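Local coordinates for protein PrgX (Enterococcus faecalis, PDB 2AWI) that acts as receptor for the peptide sex pheromone cCF10 and as a repressor that probably binds DNA, regulating plasmid conjugation, at residues K94-I99 / S111-Y116; V72-K77 / L107-I112; T87-F92 / H121-E126; I155-L160 / I190-K195. The protein carries 1 engineered substitution. One frame throughout, in Å; residues are numbered along the deposited sequence.

Contact 1 of 4, residues K94-I99 / S111-Y116; sequences KNFQRI and SIYLGY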
loop_
_atom_site.group_PDB
_atom_site.type_symbol
_atom_site.label_atom_id
_atom_site.label_comp_id
_atom_site.label_asym_id
_atom_site.label_seq_id
_atom_site.Cartn_x
_atom_site.Cartn_y
_atom_site.Cartn_z
ATOM N N LYS A 94 1.476 7.721 53.378
ATOM C CA LYS A 94 1.412 8.934 54.190
ATOM C C LYS A 94 0.641 10.086 53.554
ATOM O O LYS A 94 -0.039 10.844 54.249
ATOM C CB LYS A 94 2.829 9.387 54.549
ATOM C CG LYS A 94 2.908 10.251 55.796
ATOM C CD LYS A 94 4.334 10.311 56.319
ATOM C CE LYS A 94 4.409 11.032 57.655
ATOM N NZ LYS A 94 5.782 10.983 58.238
ATOM N N ASN A 95 0.748 10.221 52.237
ATOM C CA ASN A 95 0.050 11.285 51.530
ATOM C C ASN A 95 -1.412 10.919 51.347
ATOM O O ASN A 95 -2.295 11.771 51.446
ATOM C CB ASN A 95 0.699 11.528 50.171
ATOM C CG ASN A 95 1.982 12.322 50.276
ATOM O OD1 ASN A 95 2.916 12.119 49.500
ATOM N ND2 ASN A 95 2.031 13.242 51.232
ATOM N N PHE A 96 -1.658 9.640 51.086
ATOM C CA PHE A 96 -3.013 9.146 50.887
ATOM C C PHE A 96 -3.835 9.325 52.153
ATOM O O PHE A 96 -5.055 9.460 52.093
ATOM C CB PHE A 96 -2.984 7.668 50.503
ATOM C CG PHE A 96 -4.336 7.093 50.193
ATOM C CD1 PHE A 96 -5.064 7.547 49.097
ATOM C CD2 PHE A 96 -4.884 6.096 50.999
ATOM C CE1 PHE A 96 -6.324 7.013 48.806
ATOM C CE2 PHE A 96 -6.135 5.555 50.721
ATOM C CZ PHE A 96 -6.859 6.013 49.623
ATOM N N GLN A 97 -3.164 9.328 53.301
ATOM C CA GLN A 97 -3.851 9.491 54.577
ATOM C C GLN A 97 -4.281 10.934 54.788
ATOM O O GLN A 97 -5.087 11.229 55.668
ATOM C CB GLN A 97 -2.949 9.053 55.735
ATOM C CG GLN A 97 -2.550 7.586 55.693
ATOM C CD GLN A 97 -1.702 7.176 56.887
ATOM O OE1 GLN A 97 -1.215 6.047 56.959
ATOM N NE2 GLN A 97 -1.526 8.094 57.832
ATOM N N ARG A 98 -3.735 11.832 53.977
ATOM C CA ARG A 98 -4.071 13.246 54.073
ATOM C C ARG A 98 -5.158 13.576 53.054
ATOM O O ARG A 98 -6.094 14.320 53.341
ATOM C CB ARG A 98 -2.833 14.107 53.798
ATOM C CG ARG A 98 -3.107 15.606 53.840
ATOM C CD ARG A 98 -1.889 16.451 53.448
ATOM N NE ARG A 98 -1.464 16.242 52.062
ATOM C CZ ARG A 98 -0.524 15.380 51.684
ATOM N NH1 ARG A 98 0.104 14.640 52.588
ATOM N NH2 ARG A 98 -0.213 15.255 50.399
ATOM N N ILE A 99 -5.026 12.999 51.868
ATOM C CA ILE A 99 -5.965 13.225 50.779
ATOM C C ILE A 99 -7.307 12.527 50.973
ATOM O O ILE A 99 -8.358 13.155 50.847
ATOM C CB ILE A 99 -5.361 12.755 49.430
ATOM C CG1 ILE A 99 -4.099 13.566 49.108
ATOM C CG2 ILE A 99 -6.388 12.897 48.317
ATOM C CD1 ILE A 99 -4.337 15.053 48.941
ATOM N N SER A 111 -10.907 14.617 42.332
ATOM C CA SER A 111 -10.128 14.224 41.166
ATOM C C SER A 111 -8.733 13.756 41.589
ATOM O O SER A 111 -8.218 12.770 41.069
ATOM C CB SER A 111 -10.016 15.397 40.187
ATOM O OG SER A 111 -9.426 14.982 38.966
ATOM N N ILE A 112 -8.127 14.458 42.539
ATOM C CA ILE A 112 -6.804 14.077 43.019
ATOM C C ILE A 112 -6.905 12.718 43.712
ATOM O O ILE A 112 -6.071 11.832 43.505
ATOM C CB ILE A 112 -6.255 15.119 44.013
ATOM C CG1 ILE A 112 -6.000 16.441 43.288
ATOM C CG2 ILE A 112 -4.978 14.611 44.643
ATOM C CD1 ILE A 112 -5.626 17.581 44.215
ATOM N N TYR A 113 -7.945 12.572 44.527
ATOM C CA TYR A 113 -8.214 11.340 45.260
ATOM C C TYR A 113 -8.211 10.134 44.327
ATOM O O TYR A 113 -7.534 9.143 44.590
ATOM C CB TYR A 113 -9.571 11.455 45.959
ATOM C CG TYR A 113 -10.118 10.146 46.474
ATOM C CD1 TYR A 113 -9.537 9.506 47.571
ATOM C CD2 TYR A 113 -11.209 9.537 45.853
ATOM C CE1 TYR A 113 -10.031 8.290 48.040
ATOM C CE2 TYR A 113 -11.710 8.325 46.311
ATOM C CZ TYR A 113 -11.117 7.706 47.406
ATOM O OH TYR A 113 -11.614 6.509 47.870
ATOM N N LEU A 114 -8.976 10.215 43.242
ATOM C CA LEU A 114 -9.041 9.119 42.275
ATOM C C LEU A 114 -7.661 8.899 41.659
ATOM O O LEU A 114 -7.374 7.834 41.104
ATOM C CB LEU A 114 -10.066 9.428 41.173
ATOM C CG LEU A 114 -11.527 9.547 41.625
ATOM C CD1 LEU A 114 -12.411 9.976 40.452
ATOM C CD2 LEU A 114 -11.994 8.212 42.203
ATOM N N GLY A 115 -6.815 9.924 41.760
ATOM C CA GLY A 115 -5.463 9.827 41.242
ATOM C C GLY A 115 -4.679 8.846 42.095
ATOM O O GLY A 115 -3.843 8.086 41.592
ATOM N N TYR A 116 -4.949 8.863 43.395
ATOM C CA TYR A 116 -4.289 7.951 44.320
ATOM C C TYR A 116 -4.838 6.535 44.150
ATOM O O TYR A 116 -4.090 5.560 44.214
ATOM C CB TYR A 116 -4.489 8.405 45.765
ATOM C CG TYR A 116 -3.611 9.561 46.189
ATOM C CD1 TYR A 116 -3.758 10.828 45.621
ATOM C CD2 TYR A 116 -2.636 9.388 47.172
ATOM C CE1 TYR A 116 -2.955 11.897 46.029
ATOM C CE2 TYR A 116 -1.831 10.445 47.586
ATOM C CZ TYR A 116 -1.993 11.695 47.013
ATOM O OH TYR A 116 -1.192 12.730 47.433
#
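Phe96 and Ile99 pack against Tyr113 and Tyr116 between two consecutive helices of the TPR region. Helices 92-102 and 107-122 form an antiparallel helical hairpin. Their short segments run at 148° with axes 10.3 Å apart. Tyr116 is the centre of the contact. Phe96 and Ile99 both approach it from the same side of its ring plane, Phe96 near CB and CD2, Ile99 near CZ and OH. The side chains of Phe96 and Tyr116 run antiparallel, side by side. The two rings meet obliquely, with planes inclined at 31° and centroids 6.0 Å apart. The closest approach is from Phe96 CD1 to Tyr116 CB, at 3.5 Å. Phe96 CG lies anti to its backbone N (chi1 -176°). This carries the ring along the partner helix, where Phe96 CE1 meets Tyr113 CE1 at 4.0 Å. A stack of Phe96 with Phe92 extends the aromatic cluster. Ile99 lies across the Tyr116 side chain and covers one face of its ring. Ile99 CG1 sits 3.5 Å from Tyr116 CZ. Ile99 CG2 rests on the backbone of Tyr113, 3.9 Å from Tyr113 CA. Arg98 stays at the margin, where its NE forms a salt bridge with Glu78 of helix 74-87. The phenol end of Tyr116 is met near the ring plane by an aliphatic carbon: Asn95 CB lies 3.5 Å from Tyr116 OH.

Contact 2 of 4, residues V72-K77 / L107-I112; sequences VNETGK and LQYFSI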
loop_
_atom_site.group_PDB
_atom_site.type_symbol
_atom_site.label_atom_id
_atom_site.label_comp_id
_atom_site.label_asym_id
_atom_site.label_seq_id
_atom_site.Cartn_x
_atom_site.Cartn_y
_atom_site.Cartn_z
ATOM N N VAL A 72 0.320 26.757 41.664
ATOM C CA VAL A 72 0.631 27.781 42.657
ATOM C C VAL A 72 0.050 27.512 44.044
ATOM O O VAL A 72 0.782 27.533 45.035
ATOM C CB VAL A 72 0.153 29.177 42.183
ATOM C CG1 VAL A 72 -1.337 29.142 41.873
ATOM C CG2 VAL A 72 0.451 30.223 43.252
ATOM N N ASN A 73 -1.256 27.263 44.118
ATOM C CA ASN A 73 -1.908 27.013 45.402
ATOM C C ASN A 73 -1.823 25.572 45.898
ATOM O O ASN A 73 -1.181 24.721 45.282
ATOM C CB ASN A 73 -3.377 27.453 45.361
ATOM C CG ASN A 73 -4.150 26.814 44.227
ATOM O OD1 ASN A 73 -4.020 25.617 43.969
ATOM N ND2 ASN A 73 -4.970 27.608 43.549
ATOM N N GLU A 74 -2.486 25.316 47.023
ATOM C CA GLU A 74 -2.495 24.005 47.664
ATOM C C GLU A 74 -3.003 22.865 46.779
ATOM O O GLU A 74 -2.458 21.761 46.813
ATOM C CB GLU A 74 -3.330 24.071 48.943
ATOM C CG GLU A 74 -3.076 22.930 49.912
ATOM C CD GLU A 74 -1.676 22.967 50.503
ATOM O OE1 GLU A 74 -1.339 22.053 51.287
ATOM O OE2 GLU A 74 -0.914 23.908 50.185
ATOM N N THR A 75 -4.043 23.131 45.994
ATOM C CA THR A 75 -4.604 22.109 45.117
ATOM C C THR A 75 -3.665 21.756 43.964
ATOM O O THR A 75 -3.633 20.609 43.502
ATOM C CB THR A 75 -5.970 22.553 44.550
ATOM O OG1 THR A 75 -6.921 22.636 45.617
ATOM C CG2 THR A 75 -6.472 21.559 43.512
ATOM N N GLY A 76 -2.908 22.744 43.493
ATOM C CA GLY A 76 -1.973 22.487 42.414
ATOM C C GLY A 76 -0.820 21.657 42.950
ATOM O O GLY A 76 -0.365 20.708 42.308
ATOM N N LYS A 77 -0.350 22.018 44.140
ATOM C CA LYS A 77 0.744 21.298 44.775
ATOM C C LYS A 77 0.372 19.819 44.866
ATOM O O LYS A 77 1.156 18.947 44.488
ATOM C CB LYS A 77 0.993 21.848 46.182
ATOM C CG LYS A 77 1.272 23.340 46.231
ATOM C CD LYS A 77 1.247 23.858 47.667
ATOM C CE LYS A 77 1.378 25.378 47.716
ATOM N NZ LYS A 77 1.188 25.933 49.090
ATOM N N LEU A 107 -14.400 19.295 44.011
ATOM C CA LEU A 107 -14.300 18.421 42.859
ATOM C C LEU A 107 -12.834 18.194 42.507
ATOM O O LEU A 107 -12.464 17.121 42.040
ATOM C CB LEU A 107 -15.048 19.028 41.676
ATOM C CG LEU A 107 -16.555 19.172 41.899
ATOM C CD1 LEU A 107 -17.179 19.903 40.725
ATOM C CD2 LEU A 107 -17.189 17.796 42.082
ATOM N N GLN A 108 -11.993 19.197 42.738
ATOM C CA GLN A 108 -10.572 19.055 42.442
ATOM C C GLN A 108 -9.987 17.963 43.330
ATOM O O GLN A 108 -9.410 16.999 42.837
ATOM C CB GLN A 108 -9.841 20.381 42.670
ATOM C CG GLN A 108 -10.167 21.435 41.625
ATOM C CD GLN A 108 -9.581 21.102 40.260
ATOM O OE1 GLN A 108 -10.066 21.571 39.229
ATOM N NE2 GLN A 108 -8.522 20.297 40.250
ATOM N N TYR A 109 -10.145 18.107 44.643
ATOM C CA TYR A 109 -9.634 17.103 45.574
ATOM C C TYR A 109 -10.187 15.717 45.271
ATOM O O TYR A 109 -9.497 14.714 45.453
ATOM C CB TYR A 109 -9.957 17.490 47.021
ATOM C CG TYR A 109 -8.940 18.435 47.620
ATOM C CD1 TYR A 109 -7.631 18.015 47.859
ATOM C CD2 TYR A 109 -9.269 19.760 47.902
ATOM C CE1 TYR A 109 -6.672 18.894 48.360
ATOM C CE2 TYR A 109 -8.318 20.648 48.404
ATOM C CZ TYR A 109 -7.023 20.208 48.626
ATOM O OH TYR A 109 -6.076 21.087 49.097
ATOM N N PHE A 110 -11.429 15.643 44.807
ATOM C CA PHE A 110 -11.964 14.331 44.485
ATOM C C PHE A 110 -11.144 13.775 43.334
ATOM O O PHE A 110 -10.731 12.618 43.357
ATOM C CB PHE A 110 -13.435 14.401 44.076
ATOM C CG PHE A 110 -14.078 13.050 43.944
ATOM C CD1 PHE A 110 -14.105 12.179 45.030
ATOM C CD2 PHE A 110 -14.625 12.636 42.735
ATOM C CE1 PHE A 110 -14.668 10.911 44.913
ATOM C CE2 PHE A 110 -15.192 11.367 42.606
ATOM C CZ PHE A 110 -15.213 10.505 43.698
ATOM N N SER A 111 -10.907 14.617 42.332
ATOM C CA SER A 111 -10.128 14.224 41.166
ATOM C C SER A 111 -8.733 13.756 41.589
ATOM O O SER A 111 -8.218 12.770 41.069
ATOM C CB SER A 111 -10.016 15.397 40.187
ATOM O OG SER A 111 -9.426 14.982 38.966
ATOM N N ILE A 112 -8.127 14.458 42.539
ATOM C CA ILE A 112 -6.804 14.077 43.019
ATOM C C ILE A 112 -6.905 12.718 43.712
ATOM O O ILE A 112 -6.071 11.832 43.505
ATOM C CB ILE A 112 -6.255 15.119 44.013
ATOM C CG1 ILE A 112 -6.000 16.441 43.288
ATOM C CG2 ILE A 112 -4.978 14.611 44.643
ATOM C CD1 ILE A 112 -5.626 17.581 44.215
#
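Thr75 is the main residue here, and it meets Gln108, Tyr109 and Ile112 with different atoms. The contact joins the first turn of helix 74-87 to the first turns of helix 107-122, two members of an all-helical bundle. Thr75 CG2 lies anti to the backbone N and its hydroxyl beside it (chi1 -66°). The methyl therefore faces Gln108, with Thr75 CG2 3.7 Å from Gln108 CB. The two side chains are set nearly perpendicular. Thr75 OG1 sits 3.7 Å from Tyr109 CE2, but its hydrogen bond goes to Glu52 of the second subunit. The contact thus lies at a subunit interface. Tyr109 CG lies beside its own backbone N (chi1 -85°), and the ring end reaches across to helix 74-87. There Tyr109 OH approaches Glu74 CG at 3.6 Å. The Glu74 chain bends at chi2 (67°), and its carboxylate forms a salt bridge with Lys77, one turn on. Asn73 is the N-cap. Its OD1 accepts from Gly76 N at 3.1 Å and so ties down the start of the helix. Ile112 uses the far end of its extended chain: Ile112 CD1 touches the backbone at Thr75 O, 3.7 Å away.

Contact 3 of 4, residues T87-F92 / H121-E126; sequences TNPDLF and HHYNIE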
loop_
_atom_site.group_PDB
_atom_site.type_symbol
_atom_site.label_atom_id
_atom_site.label_comp_id
_atom_site.label_asym_id
_atom_site.label_seq_id
_atom_site.Cartn_x
_atom_site.Cartn_y
_atom_site.Cartn_z
ATOM N N THR A 87 5.985 7.382 40.692
ATOM C CA THR A 87 7.308 6.807 40.492
ATOM C C THR A 87 7.841 6.199 41.789
ATOM O O THR A 87 8.498 5.156 41.773
ATOM C CB THR A 87 8.308 7.873 39.981
ATOM O OG1 THR A 87 8.315 8.995 40.874
ATOM C CG2 THR A 87 7.923 8.342 38.584
ATOM N N ASN A 88 7.550 6.854 42.910
ATOM C CA ASN A 88 8.000 6.381 44.216
ATOM C C ASN A 88 6.812 6.127 45.151
ATOM O O ASN A 88 6.482 6.957 45.999
ATOM C CB ASN A 88 8.958 7.405 44.836
ATOM C CG ASN A 88 9.484 6.970 46.188
ATOM O OD1 ASN A 88 9.785 5.796 46.402
ATOM N ND2 ASN A 88 9.613 7.921 47.107
ATOM N N PRO A 89 6.160 4.962 45.004
ATOM C CA PRO A 89 5.002 4.559 45.807
ATOM C C PRO A 89 5.185 4.468 47.324
ATOM O O PRO A 89 4.226 4.197 48.044
ATOM C CB PRO A 89 4.597 3.221 45.183
ATOM C CG PRO A 89 5.881 2.700 44.624
ATOM C CD PRO A 89 6.478 3.929 44.002
ATOM N N ASP A 90 6.400 4.683 47.817
ATOM C CA ASP A 90 6.623 4.635 49.261
ATOM C C ASP A 90 5.990 5.870 49.884
ATOM O O ASP A 90 5.686 5.903 51.079
ATOM C CB ASP A 90 8.122 4.602 49.583
ATOM C CG ASP A 90 8.429 5.099 50.992
ATOM O OD1 ASP A 90 8.420 6.333 51.207
ATOM O OD2 ASP A 90 8.671 4.260 51.888
ATOM N N LEU A 91 5.787 6.885 49.051
ATOM C CA LEU A 91 5.200 8.145 49.482
ATOM C C LEU A 91 3.681 8.037 49.587
ATOM O O LEU A 91 3.049 8.743 50.373
ATOM C CB LEU A 91 5.569 9.243 48.484
ATOM C CG LEU A 91 7.058 9.361 48.144
ATOM C CD1 LEU A 91 7.241 10.318 46.969
ATOM C CD2 LEU A 91 7.830 9.832 49.370
ATOM N N PHE A 92 3.111 7.145 48.784
ATOM C CA PHE A 92 1.672 6.913 48.740
ATOM C C PHE A 92 1.008 7.004 50.117
ATOM O O PHE A 92 0.397 8.015 50.472
ATOM C CB PHE A 92 1.408 5.531 48.134
ATOM C CG PHE A 92 -0.045 5.183 48.009
ATOM C CD1 PHE A 92 -0.809 5.689 46.965
ATOM C CD2 PHE A 92 -0.650 4.336 48.936
ATOM C CE1 PHE A 92 -2.154 5.356 46.844
ATOM C CE2 PHE A 92 -1.991 3.999 48.824
ATOM C CZ PHE A 92 -2.746 4.508 47.775
ATOM N N HIS A 121 -4.157 0.846 42.507
ATOM C CA HIS A 121 -4.588 -0.263 41.663
ATOM C C HIS A 121 -3.417 -0.775 40.839
ATOM O O HIS A 121 -3.358 -1.955 40.486
ATOM C CB HIS A 121 -5.707 0.174 40.708
ATOM C CG HIS A 121 -7.075 0.166 41.320
ATOM N ND1 HIS A 121 -8.226 0.244 40.563
ATOM C CD2 HIS A 121 -7.478 0.086 42.611
ATOM C CE1 HIS A 121 -9.278 0.211 41.362
ATOM N NE2 HIS A 121 -8.852 0.116 42.609
ATOM N N HIS A 122 -2.485 0.124 40.539
ATOM C CA HIS A 122 -1.315 -0.205 39.735
ATOM C C HIS A 122 -0.272 -1.012 40.504
ATOM O O HIS A 122 0.052 -2.138 40.129
ATOM C CB HIS A 122 -0.689 1.082 39.196
ATOM C CG HIS A 122 0.368 0.853 38.161
ATOM N ND1 HIS A 122 0.134 0.134 37.009
ATOM C CD2 HIS A 122 1.659 1.255 38.100
ATOM C CE1 HIS A 122 1.236 0.103 36.282
ATOM N NE2 HIS A 122 2.176 0.775 36.922
ATOM N N TYR A 123 0.255 -0.431 41.576
ATOM C CA TYR A 123 1.259 -1.105 42.390
ATOM C C TYR A 123 0.602 -2.045 43.395
ATOM O O TYR A 123 1.140 -2.311 44.472
ATOM C CB TYR A 123 2.121 -0.070 43.110
ATOM C CG TYR A 123 2.866 0.832 42.154
ATOM C CD1 TYR A 123 3.658 0.296 41.140
ATOM C CD2 TYR A 123 2.774 2.218 42.255
ATOM C CE1 TYR A 123 4.339 1.113 40.247
ATOM C CE2 TYR A 123 3.451 3.048 41.367
ATOM C CZ TYR A 123 4.232 2.487 40.365
ATOM O OH TYR A 123 4.904 3.293 39.476
ATOM N N ASN A 124 -0.570 -2.542 43.014
ATOM C CA ASN A 124 -1.353 -3.464 43.825
ATOM C C ASN A 124 -1.396 -3.117 45.310
ATOM O O ASN A 124 -1.208 -3.983 46.166
ATOM C CB ASN A 124 -0.834 -4.892 43.645
ATOM C CG ASN A 124 -1.939 -5.871 43.302
ATOM O OD1 ASN A 124 -2.555 -5.780 42.239
ATOM N ND2 ASN A 124 -2.203 -6.811 44.205
ATOM N N ILE A 125 -1.641 -1.847 45.616
ATOM C CA ILE A 125 -1.733 -1.422 47.004
ATOM C C ILE A 125 -3.184 -1.603 47.450
ATOM O O ILE A 125 -4.109 -1.458 46.652
ATOM C CB ILE A 125 -1.313 0.058 47.175
ATOM C CG1 ILE A 125 0.138 0.237 46.716
ATOM C CG2 ILE A 125 -1.451 0.479 48.634
ATOM C CD1 ILE A 125 0.722 1.613 46.987
ATOM N N GLU A 126 -3.374 -1.935 48.722
ATOM C CA GLU A 126 -4.710 -2.147 49.264
ATOM C C GLU A 126 -5.400 -0.847 49.665
ATOM O O GLU A 126 -4.901 -0.106 50.512
ATOM C CB GLU A 126 -4.644 -3.073 50.482
ATOM C CG GLU A 126 -4.242 -4.512 50.185
ATOM C CD GLU A 126 -5.266 -5.249 49.340
ATOM O OE1 GLU A 126 -5.174 -6.493 49.244
ATOM O OE2 GLU A 126 -6.159 -4.589 48.766
#
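This is an apolar surface contact in which Pro89 meets Tyr123 and Phe92 meets Ile125. It sits at one end of a helical bundle. One side is the loop linking helices 74-87 and 92-102, with the first residue of the latter. The other is the chain leaving helix 107-122. Each pair makes a CH-pi contact, but the ring comes from 121-126 in the first pair and from 87-92 in the second. Asn88 to Leu91 form a type I beta turn, closed by a bond from Leu91 N to Asn88 O. Pro89 is within this turn and faces Tyr123. The proline is set crosswise to the tyrosine side chain. Pro89 CG stands over one ring face, 4.2 Å from the centroid and 22° off the normal. Pro89 CB comes closer to the rim, 3.6 Å from Tyr123 CD2. Pro89 CG and His122 CD2 lie over opposite faces of the Tyr123 ring, each offset toward the rim. Tyr123 OH is bonded to the backbone at Phe86 O, near the end of helix 74-87. This bond fixes the far end of the ring.

The second pair lies deeper, because Phe92 is buried. Its CG is anti to the backbone N (chi1 -179°), which lays the ring against helix 107-122. There it also packs on Tyr116, Ile119 and Ala120. Phe92 and Ile125 overlap lengthwise, pointing opposite ways. Ile125 CD1 covers one face of the Phe92 ring, 4.0 Å from its centroid. The other branch reaches the rim, with Ile125 CG2 3.6 Å from Phe92 CE2.

Contact 4 of 4, residues I155-L160 / I190-K195; sequences IVSNLL and IQTVLK
The helical segments 155-159 and 190-195 run roughly parallel, at 25° with axes 8.9 Å apart, and come closest at Ser157 and Val193, whose CA atoms are 5.1 Å apart. Such near-parallel neighbours, with helix 165-172 between them in sequence, are consistent with a TPR-like alpha solenoid. Val193 contributes the largest share of the contact. Its side chain is turned roughly perpendicular to that of Val156, and Val156 CG1 meets Val193 CG1 at 3.4 Å. This is tighter than usual for two carbons. Val156 also has an unusual chi1 of 145°, far from a staggered position, so the exact fit of the two valines is somewhat doubtful. Val156 also packs on Ile172 and Val193 on Tyr176, so the pair lies in a wider apolar core. Ser157 and Thr192 meet at one flank. Ser157 OG is anti to its backbone N (chi1 179°) and lies 3.8 Å from Thr192 CG2. The Thr192 hydroxyl is bonded instead to Tyr232 OH and Leu188 O. One turn after Val156, Leu160 reaches the partner backbone: Leu160 CD1 lies 4.1 Å from Val193 O.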
loop_
_atom_site.group_PDB
_atom_site.type_symbol
_atom_site.label_atom_id
_atom_site.label_comp_id
_atom_site.label_asym_id
_atom_site.label_seq_id
_atom_site.Cartn_x
_atom_site.Cartn_y
_atom_site.Cartn_z
ATOM N N ILE A 155 -13.148 14.201 36.262
ATOM C CA ILE A 155 -13.517 13.190 37.252
ATOM C C ILE A 155 -14.047 11.934 36.553
ATOM O O ILE A 155 -13.628 10.818 36.853
ATOM C CB ILE A 155 -14.597 13.742 38.220
ATOM C CG1 ILE A 155 -13.929 14.649 39.261
ATOM C CG2 ILE A 155 -15.361 12.599 38.870
ATOM C CD1 ILE A 155 -14.894 15.358 40.193
ATOM N N VAL A 156 -14.961 12.121 35.610
ATOM C CA VAL A 156 -15.523 10.989 34.884
ATOM C C VAL A 156 -14.439 10.151 34.218
ATOM O O VAL A 156 -14.509 8.923 34.202
ATOM C CB VAL A 156 -16.522 11.460 33.819
ATOM C CG1 VAL A 156 -16.445 10.567 32.595
ATOM C CG2 VAL A 156 -17.927 11.416 34.399
ATOM N N SER A 157 -13.445 10.827 33.655
ATOM C CA SER A 157 -12.339 10.160 32.986
ATOM C C SER A 157 -11.525 9.358 33.997
ATOM O O SER A 157 -11.110 8.231 33.727
ATOM C CB SER A 157 -11.448 11.202 32.311
ATOM O OG SER A 157 -10.340 10.585 31.677
ATOM N N ASN A 158 -11.296 9.955 35.162
ATOM C CA ASN A 158 -10.542 9.308 36.230
ATOM C C ASN A 158 -11.286 8.058 36.717
ATOM O O ASN A 158 -10.660 7.061 37.080
ATOM C CB ASN A 158 -10.350 10.281 37.401
ATOM C CG ASN A 158 -9.470 11.474 37.046
ATOM O OD1 ASN A 158 -9.507 12.507 37.719
ATOM N ND2 ASN A 158 -8.663 11.332 36.003
ATOM N N LEU A 159 -12.616 8.117 36.718
ATOM C CA LEU A 159 -13.442 6.992 37.157
ATOM C C LEU A 159 -13.381 5.819 36.185
ATOM O O LEU A 159 -13.356 4.661 36.608
ATOM C CB LEU A 159 -14.900 7.432 37.329
ATOM C CG LEU A 159 -15.190 8.423 38.457
ATOM C CD1 LEU A 159 -16.618 8.923 38.338
ATOM C CD2 LEU A 159 -14.955 7.750 39.808
ATOM N N LEU A 160 -13.371 6.114 34.887
ATOM C CA LEU A 160 -13.304 5.060 33.880
ATOM C C LEU A 160 -11.998 4.296 34.035
ATOM O O LEU A 160 -11.825 3.222 33.463
ATOM C CB LEU A 160 -13.372 5.650 32.469
ATOM C CG LEU A 160 -14.732 6.098 31.919
ATOM C CD1 LEU A 160 -14.559 6.774 30.562
ATOM C CD2 LEU A 160 -15.645 4.891 31.780
ATOM N N ILE A 190 -13.459 17.708 27.884
ATOM C CA ILE A 190 -14.717 17.109 27.483
ATOM C C ILE A 190 -14.493 16.072 26.385
ATOM O O ILE A 190 -15.330 15.190 26.182
ATOM C CB ILE A 190 -15.704 18.179 26.991
ATOM C CG1 ILE A 190 -15.172 18.836 25.718
ATOM C CG2 ILE A 190 -15.903 19.233 28.080
ATOM C CD1 ILE A 190 -16.107 19.856 25.134
ATOM N N GLN A 191 -13.358 16.179 25.689
ATOM C CA GLN A 191 -13.010 15.253 24.613
ATOM C C GLN A 191 -12.345 13.987 25.134
ATOM O O GLN A 191 -12.576 12.899 24.616
ATOM C CB GLN A 191 -12.066 15.923 23.614
ATOM C CG GLN A 191 -12.753 16.671 22.488
ATOM C CD GLN A 191 -11.793 17.549 21.705
ATOM O OE1 GLN A 191 -11.500 18.675 22.105
ATOM N NE2 GLN A 191 -11.287 17.031 20.593
ATOM N N THR A 192 -11.511 14.138 26.156
ATOM C CA THR A 192 -10.799 13.006 26.733
ATOM C C THR A 192 -11.770 11.920 27.185
ATOM O O THR A 192 -11.525 10.733 26.971
ATOM C CB THR A 192 -9.937 13.454 27.933
ATOM O OG1 THR A 192 -9.031 14.481 27.508
ATOM C CG2 THR A 192 -9.129 12.282 28.491
ATOM N N VAL A 193 -12.868 12.345 27.803
ATOM C CA VAL A 193 -13.895 11.436 28.296
ATOM C C VAL A 193 -14.399 10.544 27.184
ATOM O O VAL A 193 -14.410 9.328 27.310
ATOM C CB VAL A 193 -15.124 12.198 28.856
ATOM C CG1 VAL A 193 -16.195 11.203 29.267
ATOM C CG2 VAL A 193 -14.722 13.066 30.028
ATOM N N LEU A 194 -14.816 11.161 26.089
ATOM C CA LEU A 194 -15.355 10.413 24.971
ATOM C C LEU A 194 -14.350 9.424 24.418
ATOM O O LEU A 194 -14.684 8.265 24.196
ATOM C CB LEU A 194 -15.824 11.376 23.874
ATOM C CG LEU A 194 -16.691 12.529 24.396
ATOM C CD1 LEU A 194 -17.082 13.453 23.263
ATOM C CD2 LEU A 194 -17.921 11.960 25.076
ATOM N N LYS A 195 -13.116 9.871 24.212
ATOM C CA LYS A 195 -12.094 8.997 23.659
ATOM C C LYS A 195 -11.862 7.791 24.564
ATOM O O LYS A 195 -11.810 6.654 24.090
ATOM C CB LYS A 195 -10.795 9.780 23.455
ATOM C CG LYS A 195 -9.719 9.042 22.662
ATOM C CD LYS A 195 -8.799 8.245 23.566
ATOM C CE LYS A 195 -7.985 9.161 24.470
ATOM N NZ LYS A 195 -7.099 8.408 25.408
#

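Overall arrangement
Contacts 1, 2 and 3 all use helix 107-122. Contact 2 lies near its start, contact 1 in its middle and contact 3 at and just beyond its end. Contact 1 is about 10 Å from contact 2 and 11 Å from contact 3, centre to centre. Helices 74-87 and 92-102 are thus gathered on one shared helix. Contact 1 is nested in the loop closed by contact 3. Contact 4 follows in series, about 18 to 23 Å from the others, centre to centre. Ser111 and Leu114 touch Asn158, joining helices 107-122 and 150-159 within the TPR region, consistent with a continuous stack. Of the four, only contact 2 is touched by the second subunit; the others pack within the chain.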